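Local coordinates for archaeal flagellar ATP-binding protein FlaH (Methanocaldococcus jannaschii DSM 2661, PDB 4WIA) that probably binds and hydrolyses ATP, with magnesium as the metal, as an accessory component of the archaellum, the archaeal flagellum, at residues Val42-Leu47 with Ile160-Pro165; Gln64-Glu69 with Pro97-Asn102; Ala89-Pro94 with Thr115-Glu120. All coordinates share one frame; numbering follows the deposited sequence.

Contact 1. Residues Val42-Leu47 with Ile160-Pro165; sequences VLCQRL and ICTVNP. With SO4 (sulfate ion), chain F.
C44 and L47, one turn apart on the helix, face I160 and T162 of the strand; the segment axes of helix 42-47 and strand 160-163 run nearly antiparallel at 169° and come within 9.8 Å. The thiol of C44 does most of the touching. With SG anti to the carbonyl carbon (chi1 -70°), the sulfur points from the helix toward the strand and meets the methyl of T162, SG lying 3.4 Å from T162 CG2. The same sulfur also rests, more loosely, on the branch methyl of I160, SG to I160 CG2 being 4.1 Å. Sulfur and methyls form one small apolar layer. L47 extends it end to end: its CD1 stands 4.3 Å from CD1 of I160, at the tips of two extended side chains.

T162 divides its two branches between different tasks. CG2 faces the cysteine, whereas OG1 is bonded to D127 at the end of the adjoining strand, so the polar branch is satisfied away from the apolar layer. N164, beyond the strand, makes no contact with the helix segment and binds a sulfate, probably from the crystallisation liquor: ND2 donates to SO4 O3 over 2.9 Å in a nearly straight bond (164°), while OD1 accepts from K166 N; the two bonds together fix the rotation of the side-chain amide. K40 and Q64 grip the same ion. A leucine in place of N164 would probably leave this sulfate oxygen without its amide donor and the K166 amide without its side-chain acceptor.

A helix following the Walker A loop, packed lengthwise on the central parallel strands with polar residues at their C-terminal ends, is the nucleotide-binding core of P-loop NTPases of the KaiC type; D127, closing a hydrophobic strand, is consistent with a Walker B aspartate.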
ATOM      1  N   VAL A  42       0.928 -16.873  16.157  1.00 43.23           N
ATOM      2  CA  VAL A  42       1.795 -16.186  15.160  1.00 43.72           C
ATOM      3  C   VAL A  42       1.148 -16.117  13.779  1.00 42.37           C
ATOM      4  O   VAL A  42       1.216 -15.122  13.095  1.00 40.86           O
ATOM      5  CB  VAL A  42       3.173 -16.842  15.079  1.00 46.62           C
ATOM      6  CG1 VAL A  42       3.937 -16.299  13.906  1.00 50.15           C
ATOM      7  CG2 VAL A  42       3.948 -16.571  16.346  1.00 48.56           C
ATOM      8  N   LEU A  43       0.405 -17.154  13.424  1.00 43.07           N
ATOM      9  CA  LEU A  43      -0.311 -17.146  12.167  1.00 42.48           C
ATOM     10  C   LEU A  43      -1.377 -16.100  12.160  1.00 42.59           C
ATOM     11  O   LEU A  43      -1.538 -15.409  11.153  1.00 40.58           O
ATOM     12  CB  LEU A  43      -0.940 -18.491  11.956  1.00 49.10           C
ATOM     13  CG  LEU A  43      -1.294 -18.904  10.555  1.00 55.49           C
ATOM     14  CD1 LEU A  43      -0.077 -18.841   9.631  1.00 56.98           C
ATOM     15  CD2 LEU A  43      -1.873 -20.312  10.575  1.00 59.16           C
ATOM     16  N   CYS A  44      -2.108 -15.942  13.295  1.00 41.38           N
ATOM     17  CA  CYS A  44      -3.129 -14.883  13.389  1.00 38.72           C
ATOM     18  C   CYS A  44      -2.506 -13.548  13.276  1.00 37.23           C
ATOM     19  O   CYS A  44      -3.051 -12.646  12.692  1.00 35.90           O
ATOM     20  CB  CYS A  44      -3.887 -14.951  14.758  1.00 43.10           C
ATOM     21  SG  CYS A  44      -4.980 -16.380  14.901  1.00 42.01           S
ATOM     22  N   GLN A  45      -1.325 -13.429  13.868  1.00 40.20           N
ATOM     23  CA  GLN A  45      -0.563 -12.161  13.875  1.00 41.46           C
ATOM     24  C   GLN A  45      -0.077 -11.762  12.493  1.00 39.09           C
ATOM     25  O   GLN A  45      -0.221 -10.605  12.112  1.00 36.89           O
ATOM     26  CB  GLN A  45       0.580 -12.282  14.862  1.00 42.76           C
ATOM     27  CG  GLN A  45       0.077 -12.197  16.274  1.00 42.57           C
ATOM     28  CD  GLN A  45       0.956 -12.867  17.305  1.00 50.26           C
ATOM     29  OE1 GLN A  45       2.147 -13.145  17.091  1.00 50.83           O
ATOM     30  NE2 GLN A  45       0.362 -13.090  18.499  1.00 57.84           N
ATOM     31  N   ARG A  46       0.435 -12.744  11.734  1.00 36.93           N
ATOM     32  CA  ARG A  46       0.822 -12.516  10.330  1.00 38.10           C
ATOM     33  C   ARG A  46      -0.393 -12.088   9.504  1.00 35.00           C
ATOM     34  O   ARG A  46      -0.315 -11.149   8.674  1.00 33.49           O
ATOM     35  CB  ARG A  46       1.440 -13.775   9.723  1.00 37.91           C
ATOM     36  CG  ARG A  46       1.452 -13.822   8.186  1.00 37.94           C
ATOM     37  CD  ARG A  46       2.386 -12.763   7.604  1.00 37.06           C
ATOM     38  NE  ARG A  46       2.411 -12.775   6.138  1.00 38.99           N
ATOM     39  CZ  ARG A  46       1.518 -12.192   5.343  1.00 38.46           C
ATOM     40  NH1 ARG A  46       0.462 -11.576   5.844  1.00 35.91           N
ATOM     41  NH2 ARG A  46       1.685 -12.225   4.037  1.00 37.05           N
ATOM     42  N   LEU A  47      -1.498 -12.797   9.696  1.00 33.48           N
ATOM     43  CA  LEU A  47      -2.706 -12.428   8.931  1.00 33.22           C
ATOM     44  C   LEU A  47      -3.163 -11.028   9.285  1.00 34.16           C
ATOM     45  O   LEU A  47      -3.460 -10.216   8.412  1.00 32.84           O
ATOM     46  CB  LEU A  47      -3.802 -13.448   9.182  1.00 33.80           C
ATOM     47  CG  LEU A  47      -3.474 -14.787   8.514  1.00 36.97           C
ATOM     48  CD1 LEU A  47      -4.437 -15.870   8.958  1.00 37.46           C
ATOM     49  CD2 LEU A  47      -3.483 -14.673   6.984  1.00 37.57           C
ATOM     50  N   ILE A 160     -11.698 -15.180  12.468  1.00 38.87           N
ATOM     51  CA  ILE A 160     -10.641 -16.121  12.595  1.00 40.96           C
ATOM     52  C   ILE A 160     -10.559 -16.511  14.056  1.00 41.32           C
ATOM     53  O   ILE A 160     -10.360 -15.639  14.866  1.00 42.34           O
ATOM     54  CB  ILE A 160      -9.273 -15.455  12.156  1.00 38.17           C
ATOM     55  CG1 ILE A 160      -9.367 -14.902  10.740  1.00 37.37           C
ATOM     56  CG2 ILE A 160      -8.158 -16.465  12.235  1.00 39.78           C
ATOM     57  CD1 ILE A 160      -8.122 -14.157  10.229  1.00 37.15           C
ATOM     58  N   CYS A 161     -10.624 -17.811  14.373  1.00 42.26           N
ATOM     59  CA  CYS A 161     -10.451 -18.289  15.734  1.00 44.12           C
ATOM     60  C   CYS A 161      -9.361 -19.331  15.839  1.00 45.24           C
ATOM     61  O   CYS A 161      -9.164 -20.152  14.948  1.00 44.07           O
ATOM     62  CB  CYS A 161     -11.705 -18.962  16.239  1.00 49.84           C
ATOM     63  SG  CYS A 161     -13.260 -18.060  16.107  1.00 50.87           S
ATOM     64  N   THR A 162      -8.674 -19.342  16.971  1.00 48.39           N
ATOM     65  CA  THR A 162      -7.835 -20.475  17.294  1.00 48.58           C
ATOM     66  C   THR A 162      -8.551 -21.414  18.285  1.00 49.70           C
ATOM     67  O   THR A 162      -9.282 -20.970  19.154  1.00 47.06           O
ATOM     68  CB  THR A 162      -6.498 -20.032  17.856  1.00 47.09           C
ATOM     69  OG1 THR A 162      -6.694 -19.425  19.122  1.00 45.65           O
ATOM     70  CG2 THR A 162      -5.833 -18.997  16.913  1.00 47.77           C
ATOM     71  N   VAL A 163      -8.245 -22.695  18.152  1.00 51.78           N
ATOM     72  CA  VAL A 163      -8.808 -23.720  18.954  1.00 53.66           C
ATOM     73  C   VAL A 163      -7.693 -24.643  19.427  1.00 57.11           C
ATOM     74  O   VAL A 163      -6.924 -25.160  18.601  1.00 59.00           O
ATOM     75  CB  VAL A 163      -9.758 -24.539  18.079  1.00 55.18           C
ATOM     76  CG1 VAL A 163     -10.194 -25.826  18.796  1.00 59.88           C
ATOM     77  CG2 VAL A 163     -10.956 -23.714  17.665  1.00 54.84           C
ATOM     78  N   ASN A 164      -7.576 -24.837  20.736  1.00 60.15           N
ATOM     79  CA  ASN A 164      -6.701 -25.859  21.282  1.00 62.00           C
ATOM     80  C   ASN A 164      -7.548 -27.074  21.585  1.00 66.89           C
ATOM     81  O   ASN A 164      -8.393 -27.025  22.459  1.00 68.45           O
ATOM     82  CB  ASN A 164      -6.000 -25.349  22.534  1.00 62.97           C
ATOM     83  CG  ASN A 164      -5.112 -26.410  23.196  1.00 69.72           C
ATOM     84  OD1 ASN A 164      -5.195 -27.608  22.916  1.00 71.89           O
ATOM     85  ND2 ASN A 164      -4.250 -25.957  24.093  1.00 71.46           N
ATOM     86  N   PRO A 165      -7.339 -28.182  20.862  1.00 70.35           N
ATOM     87  CA  PRO A 165      -8.280 -29.289  21.029  1.00 74.21           C
ATOM     88  C   PRO A 165      -8.254 -29.928  22.422  1.00 77.63           C
ATOM     89  O   PRO A 165      -9.201 -30.623  22.769  1.00 78.68           O
ATOM     90  CB  PRO A 165      -7.841 -30.301  19.942  1.00 74.80           C
ATOM     91  CG  PRO A 165      -6.420 -29.972  19.655  1.00 72.52           C
ATOM     92  CD  PRO A 165      -6.305 -28.487  19.859  1.00 70.77           C
TER
HETATM   93  S   SO4 F 303      -3.432 -22.364  22.995  1.00 62.41           S
HETATM   94  O1  SO4 F 303      -3.088 -23.516  22.146  1.00 62.14           O
HETATM   95  O2  SO4 F 303      -2.307 -21.500  23.471  1.00 54.89           O
HETATM   96  O3  SO4 F 303      -4.004 -23.068  24.175  1.00 67.10           O
HETATM   97  O4  SO4 F 303      -4.430 -21.417  22.365  1.00 53.64           O

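Contact 2. Residues Gln64-Glu69 with Pro97-Asn102; sequences QLTTLE and PLIADN. With SO4 (sulfate ion), chain F.
Q64, L65 and T66 pack around I99 at the margin of the probable nucleotide site of this P-loop ATPase domain, where a capping box starts the helix from T67 onward. Q64 is assigned to ATP binding by similarity, and its geometry fits: the side chain runs extended beyond CG (chi2 180°) and carries its amide out to the sulfate. There NE2 donates to SO4 O2 at 2.8 Å, a bond bent to 140°, on an ion also held by K40 and N164.

The contact with the short helix ending at A100 rests almost wholly on one side chain. I99 presses against backbone more than against other side chains. Its CG1 lies 3.6 Å from the carbonyl carbon of Q64, and CD1, one bond further out, comes equally near the carbonyl oxygen of L65. The remaining branch, CG2, approaches the methyl of T66 at 4.3 Å from its CG2. That L65 oxygen is bonded to the hydroxyl of Y92, so the isoleucine methyl only shields an acceptor that has its donor already. P94 also touches I99, tying this edge to the neighbouring strand.

The turn leading into the helix is held by reciprocal bonds. E69 N donates to T66 OG1 at 3.2 Å, the capping bond at the N-cap residue, and the E69 carboxylate in turn accepts from T66 N. T66 OG1 adds a weak bond to the carboxylate, whose OE2 takes the T66 amide on its anti lone pair, the T66 N to E69 OE2 distance being 2.9 Å and the bond almost straight at 171°.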
ATOM      1  N   GLN A  64      -4.693 -14.282  26.034  1.00 59.19           N
ATOM      2  CA  GLN A  64      -3.331 -14.570  26.537  1.00 60.86           C
ATOM      3  C   GLN A  64      -2.433 -13.353  26.790  1.00 56.11           C
ATOM      4  O   GLN A  64      -1.658 -13.379  27.712  1.00 61.49           O
ATOM      5  CB  GLN A  64      -2.630 -15.535  25.577  1.00 63.02           C
ATOM      6  CG  GLN A  64      -3.344 -16.869  25.475  1.00 65.37           C
ATOM      7  CD  GLN A  64      -2.654 -17.815  24.520  1.00 66.66           C
ATOM      8  OE1 GLN A  64      -1.629 -17.490  23.951  1.00 67.28           O
ATOM      9  NE2 GLN A  64      -3.262 -18.963  24.284  1.00 70.23           N
ATOM     10  N   LEU A  65      -2.545 -12.304  25.989  1.00 52.17           N
ATOM     11  CA  LEU A  65      -1.638 -11.203  26.061  1.00 52.38           C
ATOM     12  C   LEU A  65      -2.349  -9.900  26.371  1.00 53.02           C
ATOM     13  O   LEU A  65      -3.352  -9.524  25.733  1.00 48.31           O
ATOM     14  CB  LEU A  65      -0.890 -11.055  24.726  1.00 51.44           C
ATOM     15  CG  LEU A  65      -0.101 -12.285  24.214  1.00 51.92           C
ATOM     16  CD1 LEU A  65       0.502 -12.023  22.868  1.00 50.84           C
ATOM     17  CD2 LEU A  65       1.039 -12.693  25.185  1.00 56.74           C
ATOM     18  N   THR A  66      -1.759  -9.164  27.307  1.00 56.23           N
ATOM     19  CA  THR A  66      -2.136  -7.779  27.555  1.00 55.61           C
ATOM     20  C   THR A  66      -1.714  -6.988  26.348  1.00 52.67           C
ATOM     21  O   THR A  66      -1.011  -7.506  25.472  1.00 48.56           O
ATOM     22  CB  THR A  66      -1.391  -7.165  28.746  1.00 59.90           C
ATOM     23  OG1 THR A  66       0.016  -7.244  28.506  1.00 60.41           O
ATOM     24  CG2 THR A  66      -1.729  -7.858  30.043  1.00 62.47           C
ATOM     25  N   THR A  67      -2.165  -5.739  26.281  1.00 50.84           N
ATOM     26  CA  THR A  67      -1.805  -4.855  25.175  1.00 51.76           C
ATOM     27  C   THR A  67      -0.266  -4.722  25.073  1.00 52.59           C
ATOM     28  O   THR A  67       0.321  -4.864  24.029  1.00 52.70           O
ATOM     29  CB  THR A  67      -2.512  -3.494  25.315  1.00 50.64           C
ATOM     30  OG1 THR A  67      -3.918  -3.741  25.402  1.00 50.21           O
ATOM     31  CG2 THR A  67      -2.300  -2.606  24.107  1.00 51.11           C
ATOM     32  N   LEU A  68       0.370  -4.504  26.188  1.00 56.25           N
ATOM     33  CA  LEU A  68       1.798  -4.297  26.251  1.00 59.27           C
ATOM     34  C   LEU A  68       2.539  -5.521  25.666  1.00 61.76           C
ATOM     35  O   LEU A  68       3.346  -5.380  24.746  1.00 55.86           O
ATOM     36  CB  LEU A  68       2.170  -4.059  27.699  1.00 62.57           C
ATOM     37  CG  LEU A  68       3.519  -3.663  28.226  1.00 70.01           C
ATOM     38  CD1 LEU A  68       4.362  -4.845  28.674  1.00 70.40           C
ATOM     39  CD2 LEU A  68       4.195  -2.850  27.153  1.00 71.63           C
ATOM     40  N   GLU A  69       2.193  -6.716  26.161  1.00 63.89           N
ATOM     41  CA  GLU A  69       2.780  -7.955  25.692  1.00 61.11           C
ATOM     42  C   GLU A  69       2.529  -8.141  24.201  1.00 54.79           C
ATOM     43  O   GLU A  69       3.402  -8.568  23.484  1.00 57.91           O
ATOM     44  CB  GLU A  69       2.255  -9.156  26.486  1.00 62.58           C
ATOM     45  CG  GLU A  69       2.510  -9.128  27.987  1.00 68.09           C
ATOM     46  CD  GLU A  69       1.732 -10.231  28.760  1.00 71.80           C
ATOM     47  OE1 GLU A  69       2.406 -10.956  29.515  1.00 78.64           O
ATOM     48  OE2 GLU A  69       0.462 -10.407  28.645  1.00 67.59           O
ATOM     49  N   PRO A  97      -9.577 -11.434  32.577  1.00 72.20           N
ATOM     50  CA  PRO A  97      -9.793 -12.499  33.556  1.00 74.13           C
ATOM     51  C   PRO A  97      -9.156 -13.841  33.154  1.00 74.82           C
ATOM     52  O   PRO A  97      -8.805 -14.651  34.045  1.00 73.87           O
ATOM     53  CB  PRO A  97     -11.330 -12.614  33.643  1.00 74.06           C
ATOM     54  CG  PRO A  97     -11.887 -11.370  33.026  1.00 71.46           C
ATOM     55  CD  PRO A  97     -10.843 -10.814  32.110  1.00 70.64           C
ATOM     56  N   LEU A  98      -9.041 -14.101  31.850  1.00 71.16           N
ATOM     57  CA  LEU A  98      -8.381 -15.324  31.420  1.00 73.43           C
ATOM     58  C   LEU A  98      -6.879 -15.158  31.420  1.00 73.17           C
ATOM     59  O   LEU A  98      -6.183 -16.136  31.643  1.00 78.45           O
ATOM     60  CB  LEU A  98      -8.861 -15.815  30.057  1.00 72.96           C
ATOM     61  CG  LEU A  98     -10.258 -16.442  30.164  1.00 77.52           C
ATOM     62  CD1 LEU A  98     -10.808 -16.816  28.800  1.00 71.33           C
ATOM     63  CD2 LEU A  98     -10.293 -17.689  31.048  1.00 82.02           C
ATOM     64  N   ILE A  99      -6.398 -13.950  31.117  1.00 71.33           N
ATOM     65  CA  ILE A  99      -4.964 -13.613  31.124  1.00 71.34           C
ATOM     66  C   ILE A  99      -4.440 -13.701  32.557  1.00 76.43           C
ATOM     67  O   ILE A  99      -3.439 -14.319  32.816  1.00 77.96           O
ATOM     68  CB  ILE A  99      -4.746 -12.175  30.598  1.00 70.38           C
ATOM     69  CG1 ILE A  99      -4.990 -12.104  29.066  1.00 68.18           C
ATOM     70  CG2 ILE A  99      -3.362 -11.688  30.937  1.00 70.97           C
ATOM     71  CD1 ILE A  99      -5.328 -10.719  28.543  1.00 67.43           C
ATOM     72  N   ALA A 100      -5.177 -13.102  33.482  1.00 82.80           N
ATOM     73  CA  ALA A 100      -4.867 -13.131  34.920  1.00 88.49           C
ATOM     74  C   ALA A 100      -5.099 -14.494  35.588  1.00 93.10           C
ATOM     75  O   ALA A 100      -4.376 -14.859  36.521  1.00102.80           O
ATOM     76  CB  ALA A 100      -5.661 -12.049  35.645  1.00 86.93           C
ATOM     77  N   ASP A 101      -6.106 -15.232  35.142  1.00 93.84           N
ATOM     78  CA  ASP A 101      -6.321 -16.594  35.629  1.00 99.19           C
ATOM     79  C   ASP A 101      -6.850 -17.517  34.541  1.00 98.12           C
ATOM     80  O   ASP A 101      -8.015 -17.443  34.174  1.00 93.58           O
ATOM     81  CB  ASP A 101      -7.254 -16.623  36.855  1.00103.75           C
ATOM     82  CG  ASP A 101      -7.546 -18.028  37.325  1.00106.66           C
ATOM     83  OD1 ASP A 101      -6.778 -18.954  37.024  1.00105.24           O
ATOM     84  OD2 ASP A 101      -8.560 -18.203  38.006  1.00113.14           O
ATOM     85  N   ASN A 102      -5.986 -18.424  34.082  1.00101.39           N
ATOM     86  CA  ASN A 102      -6.302 -19.342  32.971  1.00102.11           C
ATOM     87  C   ASN A 102      -7.693 -19.931  33.080  1.00104.25           C
ATOM     88  O   ASN A 102      -8.371 -20.082  32.072  1.00101.00           O
ATOM     89  CB  ASN A 102      -5.320 -20.524  32.910  1.00105.27           C
ATOM     90  CG  ASN A 102      -3.925 -20.108  32.527  1.00106.32           C
ATOM     91  OD1 ASN A 102      -3.756 -19.314  31.615  1.00105.43           O
ATOM     92  ND2 ASN A 102      -2.909 -20.648  33.216  1.00106.44           N
TER
HETATM   93  S   SO4 F 303      -3.432 -22.364  22.995  1.00 62.41           S
HETATM   94  O1  SO4 F 303      -3.088 -23.516  22.146  1.00 62.14           O
HETATM   95  O2  SO4 F 303      -2.307 -21.500  23.471  1.00 54.89           O
HETATM   96  O3  SO4 F 303      -4.004 -23.068  24.175  1.00 67.10           O
HETATM   97  O4  SO4 F 303      -4.430 -21.417  22.365  1.00 53.64           O

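Contact 3. Residues Ala89-Pro94 with Thr115-Glu120; sequences ALLYIP and TRAFYE
F118, L91 and I93 account for most of the surface shared by the edge strand and the short helical turn that packs on it. The phenyl ring is the centre of the contact. I93 lies against its outer end, neither squarely over a face nor at an edge: CG1 comes to 3.5 Å from F118 CE1. With chi2 at -67° the ethyl arm folds instead of extending, and this keeps its terminal methyl by the ring as well, I93 CD1 standing 3.6 Å from F118 CE1. The branch methyl lies by CZ and CE1, I93 CG2 to F118 CZ being 3.9 Å, so that CG1, CD1 and CG2 all bear on the CE1 side of the ring.

L91 comes in at a different place, near the ring plane and at the edge, its CD2 4.4 Å from F118 CD1. Its CG sits anti to the backbone N; chi1 of 170°, together with chi2, brings CD2 to the backbone of the turn, where it meets the carbonyl oxygen of A117 at 3.7 Å and, less closely, the alanine methyl. One face of the phenyl ring is covered by T115, whose CB sits over the ring centre, 3.8 Å above the plane.

Outside the pair, the carbonyl of F118 accepts from T59 of the adjacent strand, and a second subunit packs on A89, R116 and E120. The contact thus joins strand 90-94, outermost within this chain, to the helical connection leading to strand 123-127, which lies beyond strand 58-62: a beta-alpha-beta crossover of the parallel sheet in a P-loop ATPase fold.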
ATOM      1  N   ALA A  89      -7.414   1.694  13.695  1.00 43.89           N
ATOM      2  CA  ALA A  89      -7.354   0.678  12.692  1.00 39.73           C
ATOM      3  C   ALA A  89      -7.245  -0.725  13.241  1.00 39.09           C
ATOM      4  O   ALA A  89      -7.947  -1.658  12.738  1.00 38.74           O
ATOM      5  CB  ALA A  89      -6.215   0.935  11.768  1.00 41.61           C
ATOM      6  N   LEU A  90      -6.440  -0.887  14.272  1.00 40.07           N
ATOM      7  CA  LEU A  90      -6.395  -2.142  15.047  1.00 40.75           C
ATOM      8  C   LEU A  90      -7.032  -1.914  16.425  1.00 43.93           C
ATOM      9  O   LEU A  90      -6.624  -1.027  17.163  1.00 43.49           O
ATOM     10  CB  LEU A  90      -4.945  -2.599  15.229  1.00 43.45           C
ATOM     11  CG  LEU A  90      -4.676  -3.770  16.189  1.00 43.30           C
ATOM     12  CD1 LEU A  90      -5.491  -4.976  15.774  1.00 43.89           C
ATOM     13  CD2 LEU A  90      -3.203  -4.156  16.307  1.00 44.18           C
ATOM     14  N   LEU A  91      -8.058  -2.724  16.774  1.00 40.22           N
ATOM     15  CA  LEU A  91      -8.677  -2.687  18.057  1.00 38.41           C
ATOM     16  C   LEU A  91      -8.277  -3.965  18.733  1.00 39.63           C
ATOM     17  O   LEU A  91      -8.617  -5.079  18.293  1.00 40.24           O
ATOM     18  CB  LEU A  91     -10.210  -2.652  17.892  1.00 39.93           C
ATOM     19  CG  LEU A  91     -11.092  -2.841  19.096  1.00 39.62           C
ATOM     20  CD1 LEU A  91     -10.870  -1.697  20.104  1.00 38.52           C
ATOM     21  CD2 LEU A  91     -12.551  -2.946  18.681  1.00 39.87           C
ATOM     22  N   TYR A  92      -7.520  -3.814  19.811  1.00 41.46           N
ATOM     23  CA  TYR A  92      -6.959  -4.934  20.534  1.00 41.38           C
ATOM     24  C   TYR A  92      -7.703  -5.119  21.865  1.00 43.52           C
ATOM     25  O   TYR A  92      -7.800  -4.205  22.638  1.00 45.03           O
ATOM     26  CB  TYR A  92      -5.451  -4.708  20.801  1.00 39.89           C
ATOM     27  CG  TYR A  92      -4.828  -5.912  21.432  1.00 39.13           C
ATOM     28  CD1 TYR A  92      -4.553  -7.022  20.682  1.00 36.67           C
ATOM     29  CD2 TYR A  92      -4.641  -5.995  22.803  1.00 40.48           C
ATOM     30  CE1 TYR A  92      -4.028  -8.167  21.261  1.00 38.07           C
ATOM     31  CE2 TYR A  92      -4.109  -7.142  23.409  1.00 42.76           C
ATOM     32  CZ  TYR A  92      -3.801  -8.225  22.605  1.00 40.85           C
ATOM     33  OH  TYR A  92      -3.284  -9.368  23.174  1.00 44.63           O
ATOM     34  N   ILE A  93      -8.199  -6.334  22.123  1.00 45.24           N
ATOM     35  CA  ILE A  93      -9.054  -6.606  23.268  1.00 43.57           C
ATOM     36  C   ILE A  93      -8.457  -7.700  24.146  1.00 44.27           C
ATOM     37  O   ILE A  93      -8.606  -8.908  23.853  1.00 44.01           O
ATOM     38  CB  ILE A  93     -10.407  -7.096  22.791  1.00 43.49           C
ATOM     39  CG1 ILE A  93     -11.010  -6.087  21.800  1.00 43.41           C
ATOM     40  CG2 ILE A  93     -11.350  -7.327  24.010  1.00 45.64           C
ATOM     41  CD1 ILE A  93     -11.386  -4.753  22.417  1.00 44.41           C
ATOM     42  N   PRO A  94      -7.763  -7.309  25.193  1.00 44.95           N
ATOM     43  CA  PRO A  94      -7.287  -8.332  26.113  1.00 49.53           C
ATOM     44  C   PRO A  94      -8.417  -8.844  27.030  1.00 53.07           C
ATOM     45  O   PRO A  94      -9.049  -8.038  27.707  1.00 52.52           O
ATOM     46  CB  PRO A  94      -6.185  -7.621  26.928  1.00 50.79           C
ATOM     47  CG  PRO A  94      -6.348  -6.164  26.650  1.00 50.16           C
ATOM     48  CD  PRO A  94      -7.261  -5.961  25.486  1.00 47.76           C
ATOM     49  N   THR A 115     -20.734  -7.424  22.069  1.00 55.24           N
ATOM     50  CA  THR A 115     -19.976  -6.199  21.981  1.00 54.75           C
ATOM     51  C   THR A 115     -19.873  -5.677  20.528  1.00 53.40           C
ATOM     52  O   THR A 115     -19.084  -6.191  19.719  1.00 55.27           O
ATOM     53  CB  THR A 115     -18.585  -6.376  22.597  1.00 51.58           C
ATOM     54  OG1 THR A 115     -18.704  -7.082  23.815  1.00 53.54           O
ATOM     55  CG2 THR A 115     -17.935  -5.037  22.864  1.00 51.24           C
ATOM     56  N   ARG A 116     -20.627  -4.629  20.226  1.00 54.02           N
ATOM     57  CA  ARG A 116     -20.733  -4.076  18.874  1.00 56.03           C
ATOM     58  C   ARG A 116     -19.415  -3.693  18.310  1.00 51.28           C
ATOM     59  O   ARG A 116     -19.183  -3.831  17.107  1.00 48.81           O
ATOM     60  CB  ARG A 116     -21.547  -2.792  18.861  1.00 59.23           C
ATOM     61  CG  ARG A 116     -22.953  -2.887  19.396  1.00 65.86           C
ATOM     62  CD  ARG A 116     -23.473  -1.470  19.604  1.00 70.22           C
ATOM     63  NE  ARG A 116     -24.888  -1.308  19.373  1.00 74.78           N
ATOM     64  CZ  ARG A 116     -25.559  -0.174  19.613  1.00 78.88           C
ATOM     65  NH1 ARG A 116     -24.920   0.918  20.070  1.00 78.75           N
ATOM     66  NH2 ARG A 116     -26.884  -0.138  19.403  1.00 74.72           N
ATOM     67  N   ALA A 117     -18.588  -3.139  19.180  1.00 48.58           N
ATOM     68  CA  ALA A 117     -17.344  -2.504  18.744  1.00 44.87           C
ATOM     69  C   ALA A 117     -16.452  -3.473  17.954  1.00 43.45           C
ATOM     70  O   ALA A 117     -15.866  -3.068  16.987  1.00 40.07           O
ATOM     71  CB  ALA A 117     -16.581  -1.926  19.916  1.00 44.27           C
ATOM     72  N   PHE A 118     -16.454  -4.755  18.336  1.00 43.33           N
ATOM     73  CA  PHE A 118     -15.624  -5.720  17.719  1.00 42.61           C
ATOM     74  C   PHE A 118     -15.945  -5.791  16.239  1.00 43.50           C
ATOM     75  O   PHE A 118     -15.014  -5.919  15.413  1.00 43.35           O
ATOM     76  CB  PHE A 118     -15.798  -7.145  18.296  1.00 42.91           C
ATOM     77  CG  PHE A 118     -15.457  -7.306  19.745  1.00 41.39           C
ATOM     78  CD1 PHE A 118     -14.816  -6.317  20.469  1.00 41.40           C
ATOM     79  CD2 PHE A 118     -15.777  -8.497  20.378  1.00 41.86           C
ATOM     80  CE1 PHE A 118     -14.519  -6.509  21.807  1.00 42.35           C
ATOM     81  CE2 PHE A 118     -15.520  -8.683  21.719  1.00 43.91           C
ATOM     82  CZ  PHE A 118     -14.883  -7.678  22.434  1.00 43.10           C
ATOM     83  N   TYR A 119     -17.231  -5.730  15.911  1.00 42.47           N
ATOM     84  CA  TYR A 119     -17.741  -6.101  14.577  1.00 42.22           C
ATOM     85  C   TYR A 119     -17.846  -4.914  13.641  1.00 42.99           C
ATOM     86  O   TYR A 119     -18.158  -5.066  12.458  1.00 42.56           O
ATOM     87  CB  TYR A 119     -19.076  -6.876  14.680  1.00 42.53           C
ATOM     88  CG  TYR A 119     -18.913  -8.026  15.594  1.00 43.52           C
ATOM     89  CD1 TYR A 119     -18.165  -9.132  15.199  1.00 43.78           C
ATOM     90  CD2 TYR A 119     -19.374  -7.971  16.921  1.00 45.41           C
ATOM     91  CE1 TYR A 119     -17.902 -10.181  16.079  1.00 42.51           C
ATOM     92  CE2 TYR A 119     -19.128  -9.009  17.794  1.00 45.99           C
ATOM     93  CZ  TYR A 119     -18.353 -10.100  17.358  1.00 45.65           C
ATOM     94  OH  TYR A 119     -18.083 -11.148  18.207  1.00 49.52           O
ATOM     95  N   GLU A 120     -17.419  -3.753  14.093  1.00 45.62           N
ATOM     96  CA  GLU A 120     -17.259  -2.647  13.144  1.00 48.69           C
ATOM     97  C   GLU A 120     -16.024  -2.852  12.260  1.00 45.43           C
ATOM     98  O   GLU A 120     -15.920  -2.234  11.244  1.00 51.58           O
ATOM     99  CB  GLU A 120     -17.120  -1.307  13.867  1.00 53.55           C
ATOM    100  CG  GLU A 120     -18.202  -0.995  14.909  1.00 58.24           C
ATOM    101  CD  GLU A 120     -17.869   0.303  15.644  1.00 63.82           C
ATOM    102  OE1 GLU A 120     -18.693   1.222  15.625  1.00 65.38           O
ATOM    103  OE2 GLU A 120     -16.754   0.413  16.195  1.00 63.92           O
TER

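Overall arrangement
The three contacts lie at the corners of a nearly equilateral triangle, with centres about 16 to 17 Å apart, inside one KaiC-type P-loop domain. Contact 1, its centre about 3 Å from that of the chain, closes a long loop that contains both others; the segments of contacts 2 and 3 alternate along the chain, strand 90-94 of contact 3 leading directly into helix 96-100 of contact 2. These two touch, whereas contact 1 touches neither. Contacts 1 and 3 reach the same mixed sheet, at central strand 158-163 and at strand 90-94, outermost within this chain. Contacts 1 and 2 instead share a sulfate beside K40, consistent with a nucleotide site that draws on both.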